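Local structure of histone-lysine N-methyltransferase family member SUVH9 (Arabidopsis thaliana, 4NJ5) at residues P263-N268 with R376-L381. The protein belongs to the histone-lysine methyltransferase family but appears to lack methyltransferase activity, and acts in gene silencing, probably by binding methylated DNA and recruiting RNA polymerase V to chromatin. Numbering follows the deposited sequence.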
ATOM      1  N   PRO A 263      10.667  -6.742  15.546  1.00 25.07           N
ATOM      2  CA  PRO A 263       9.782  -7.250  16.601  1.00 22.68           C
ATOM      3  C   PRO A 263       8.350  -7.431  16.109  1.00 24.25           C
ATOM      4  O   PRO A 263       7.904  -6.672  15.254  1.00 20.22           O
ATOM      5  CB  PRO A 263       9.844  -6.151  17.668  1.00 20.84           C
ATOM      6  CG  PRO A 263      10.245  -4.916  16.925  1.00 20.13           C
ATOM      7  CD  PRO A 263      11.161  -5.383  15.837  1.00 20.11           C
ATOM      8  N   VAL A 264       7.649  -8.435  16.632  1.00 30.61           N
ATOM      9  CA  VAL A 264       6.249  -8.650  16.281  1.00 27.70           C
ATOM     10  C   VAL A 264       5.360  -8.373  17.484  1.00 25.77           C
ATOM     11  O   VAL A 264       5.372  -9.121  18.459  1.00 28.77           O
ATOM     12  CB  VAL A 264       5.988 -10.082  15.780  1.00 21.06           C
ATOM     13  CG1 VAL A 264       4.528 -10.239  15.370  1.00 16.16           C
ATOM     14  CG2 VAL A 264       6.905 -10.411  14.614  1.00 17.56           C
ATOM     15  N   TYR A 265       4.588  -7.295  17.410  1.00 19.14           N
ATOM     16  CA  TYR A 265       3.782  -6.859  18.546  1.00 21.48           C
ATOM     17  C   TYR A 265       2.623  -7.802  18.836  1.00 22.89           C
ATOM     18  O   TYR A 265       2.072  -8.423  17.930  1.00 21.26           O
ATOM     19  CB  TYR A 265       3.210  -5.463  18.306  1.00 19.95           C
ATOM     20  CG  TYR A 265       4.195  -4.321  18.394  1.00 18.00           C
ATOM     21  CD1 TYR A 265       5.567  -4.543  18.458  1.00 18.53           C
ATOM     22  CD2 TYR A 265       3.743  -3.011  18.420  1.00 18.54           C
ATOM     23  CE1 TYR A 265       6.455  -3.482  18.539  1.00 20.25           C
ATOM     24  CE2 TYR A 265       4.615  -1.953  18.502  1.00 22.65           C
ATOM     25  CZ  TYR A 265       5.968  -2.188  18.559  1.00 21.00           C
ATOM     26  OH  TYR A 265       6.825  -1.116  18.640  1.00 22.11           O
ATOM     27  N   LEU A 266       2.250  -7.889  20.108  1.00 19.74           N
ATOM     28  CA  LEU A 266       1.058  -8.619  20.514  1.00 20.34           C
ATOM     29  C   LEU A 266       0.205  -7.725  21.402  1.00 21.29           C
ATOM     30  O   LEU A 266       0.614  -7.360  22.503  1.00 22.07           O
ATOM     31  CB  LEU A 266       1.429  -9.898  21.261  1.00 28.53           C
ATOM     32  CG  LEU A 266       0.217 -10.681  21.766  1.00 29.83           C
ATOM     33  CD1 LEU A 266      -0.609 -11.177  20.591  1.00 29.94           C
ATOM     34  CD2 LEU A 266       0.635 -11.831  22.664  1.00 28.86           C
ATOM     35  N   PHE A 267      -0.982  -7.378  20.922  1.00 29.20           N
ATOM     36  CA  PHE A 267      -1.821  -6.394  21.591  1.00 31.25           C
ATOM     37  C   PHE A 267      -3.204  -6.947  21.902  1.00 31.64           C
ATOM     38  O   PHE A 267      -3.802  -7.635  21.081  1.00 29.26           O
ATOM     39  CB  PHE A 267      -1.947  -5.146  20.720  1.00 27.41           C
ATOM     40  CG  PHE A 267      -2.710  -4.033  21.369  1.00 30.54           C
ATOM     41  CD1 PHE A 267      -2.110  -3.241  22.334  1.00 30.68           C
ATOM     42  CD2 PHE A 267      -4.022  -3.769  21.008  1.00 29.58           C
ATOM     43  CE1 PHE A 267      -2.807  -2.210  22.934  1.00 32.71           C
ATOM     44  CE2 PHE A 267      -4.724  -2.738  21.602  1.00 31.14           C
ATOM     45  CZ  PHE A 267      -4.115  -1.958  22.568  1.00 32.05           C
ATOM     46  N   ASN A 268      -3.708  -6.638  23.091  1.00 32.13           N
ATOM     47  CA  ASN A 268      -5.027  -7.101  23.507  1.00 30.88           C
ATOM     48  C   ASN A 268      -5.662  -6.140  24.504  1.00 30.32           C
ATOM     49  O   ASN A 268      -5.354  -6.173  25.696  1.00 30.56           O
ATOM     50  CB  ASN A 268      -4.934  -8.514  24.092  1.00 35.94           C
ATOM     51  CG  ASN A 268      -6.283  -9.065  24.535  1.00 42.27           C
ATOM     52  OD1 ASN A 268      -7.332  -8.482  24.263  1.00 47.54           O
ATOM     53  ND2 ASN A 268      -6.256 -10.205  25.219  1.00 39.93           N
ATOM     54  N   ARG A 376      -2.134  -6.426  11.710  1.00 22.24           N
ATOM     55  CA  ARG A 376      -2.069  -5.132  11.048  1.00 21.22           C
ATOM     56  C   ARG A 376      -0.612  -4.688  10.981  1.00 22.16           C
ATOM     57  O   ARG A 376       0.226  -5.199  11.716  1.00 20.77           O
ATOM     58  CB  ARG A 376      -2.897  -4.101  11.815  1.00 24.19           C
ATOM     59  CG  ARG A 376      -2.558  -4.044  13.298  1.00 31.03           C
ATOM     60  CD  ARG A 376      -3.094  -2.781  13.958  1.00 32.53           C
ATOM     61  NE  ARG A 376      -4.511  -2.865  14.299  1.00 28.80           N
ATOM     62  CZ  ARG A 376      -4.976  -3.065  15.530  1.00 25.81           C
ATOM     63  NH1 ARG A 376      -4.138  -3.208  16.546  1.00 23.94           N
ATOM     64  NH2 ARG A 376      -6.284  -3.116  15.745  1.00 24.48           N
ATOM     65  N   SER A 377      -0.309  -3.738  10.102  1.00 24.43           N
ATOM     66  CA  SER A 377       1.056  -3.241   9.963  1.00 26.22           C
ATOM     67  C   SER A 377       1.211  -1.835  10.529  1.00 25.79           C
ATOM     68  O   SER A 377       0.352  -0.981  10.316  1.00 29.66           O
ATOM     69  CB  SER A 377       1.470  -3.245   8.492  1.00 22.27           C
ATOM     70  OG  SER A 377       2.710  -2.584   8.314  1.00 23.91           O
ATOM     71  N   LEU A 378       2.309  -1.590  11.242  1.00 22.54           N
ATOM     72  CA  LEU A 378       2.618  -0.236  11.703  1.00 24.96           C
ATOM     73  C   LEU A 378       3.195   0.580  10.555  1.00 24.34           C
ATOM     74  O   LEU A 378       3.156   1.812  10.567  1.00 24.72           O
ATOM     75  CB  LEU A 378       3.608  -0.239  12.871  1.00 24.83           C
ATOM     76  CG  LEU A 378       3.373  -1.144  14.084  1.00 31.67           C
ATOM     77  CD1 LEU A 378       4.265  -0.721  15.240  1.00 34.61           C
ATOM     78  CD2 LEU A 378       1.924  -1.161  14.521  1.00 28.54           C
ATOM     79  N   ASP A 379       3.739  -0.116   9.564  1.00 21.99           N
ATOM     80  CA  ASP A 379       4.381   0.547   8.440  1.00 21.70           C
ATOM     81  C   ASP A 379       3.414   0.691   7.279  1.00 25.89           C
ATOM     82  O   ASP A 379       2.399  -0.002   7.207  1.00 26.43           O
ATOM     83  CB  ASP A 379       5.618  -0.235   7.993  1.00 23.26           C
ATOM     84  CG  ASP A 379       6.592  -0.491   9.131  1.00 25.26           C
ATOM     85  OD1 ASP A 379       6.684   0.363  10.038  1.00 19.84           O
ATOM     86  OD2 ASP A 379       7.262  -1.547   9.121  1.00 25.86           O
ATOM     87  N   VAL A 380       3.728   1.609   6.377  1.00 25.36           N
ATOM     88  CA  VAL A 380       2.988   1.739   5.137  1.00 21.27           C
ATOM     89  C   VAL A 380       3.355   0.550   4.264  1.00 22.93           C
ATOM     90  O   VAL A 380       4.519   0.162   4.197  1.00 22.37           O
ATOM     91  CB  VAL A 380       3.348   3.059   4.425  1.00 18.73           C
ATOM     92  CG1 VAL A 380       2.915   3.034   2.969  1.00 18.41           C
ATOM     93  CG2 VAL A 380       2.732   4.245   5.164  1.00 19.67           C
ATOM     94  N   LEU A 381       2.360  -0.054   3.626  1.00 22.48           N
ATOM     95  CA  LEU A 381       2.624  -1.141   2.698  1.00 20.16           C
ATOM     96  C   LEU A 381       2.144  -0.747   1.314  1.00 20.26           C
ATOM     97  O   LEU A 381       0.978  -0.391   1.132  1.00 21.97           O
ATOM     98  CB  LEU A 381       1.926  -2.420   3.151  1.00 16.39           C
ATOM     99  CG  LEU A 381       2.308  -2.934   4.536  1.00 16.34           C
ATOM    100  CD1 LEU A 381       1.398  -4.078   4.922  1.00 16.29           C
ATOM    101  CD2 LEU A 381       3.767  -3.370   4.559  1.00 16.08           C
TER
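Arg-376 reaches out from the end of strand 373-377 and lays the edge of its guanidinium near the ring of Phe-267, with NH1 4.5 Å from CD2, a loose approach. A bend about the CG-CD bond (chi3 81°) turns the guanidinium off the line of the chain, and NH1 is its nearest atom to Phe-267. That nitrogen forms a salt bridge with Glu-364 of the strand between the two segments, and Arg-376 also makes a cation-pi contact with Phe-366. The ring of Phe-267 has a cation of its own in Arg-246. Ser-377 stays within its own segment: its OG donates a 2.8 Å hydrogen bond to Asp-379 O, tying the chain where it leaves the strand. Leu-378 makes the main touch. Its CG lies opposite the carbonyl carbon (chi1 -49°), and CD1 comes at a slant against the CE2 side of the Tyr-265 ring, 3.5 Å from CE2 and 4.0 Å from both CD2 and CZ. The two side chains cross at about a right angle, and CD1 is the Leu-378 atom within 4.2 Å of the ring. Beyond it, the Tyr-265 hydroxyl is hydrogen-bonded to Leu-238 O at the end of helix 228-240. Asp-379 faces other partners, including a salt bridge to Lys-239 of the same helix. No hydrogen bond joins the segments, whose nearest CA atoms, those of Tyr-265 and Leu-378, are 9.6 Å apart. This spacing suits next-but-one strands: in the mixed four-stranded sheet 363-367 runs between them, parallel to 264-267 and antiparallel to 373-377, while 250-252 flanks 264-267, and the contact links pre-SET and SET sequence across one face.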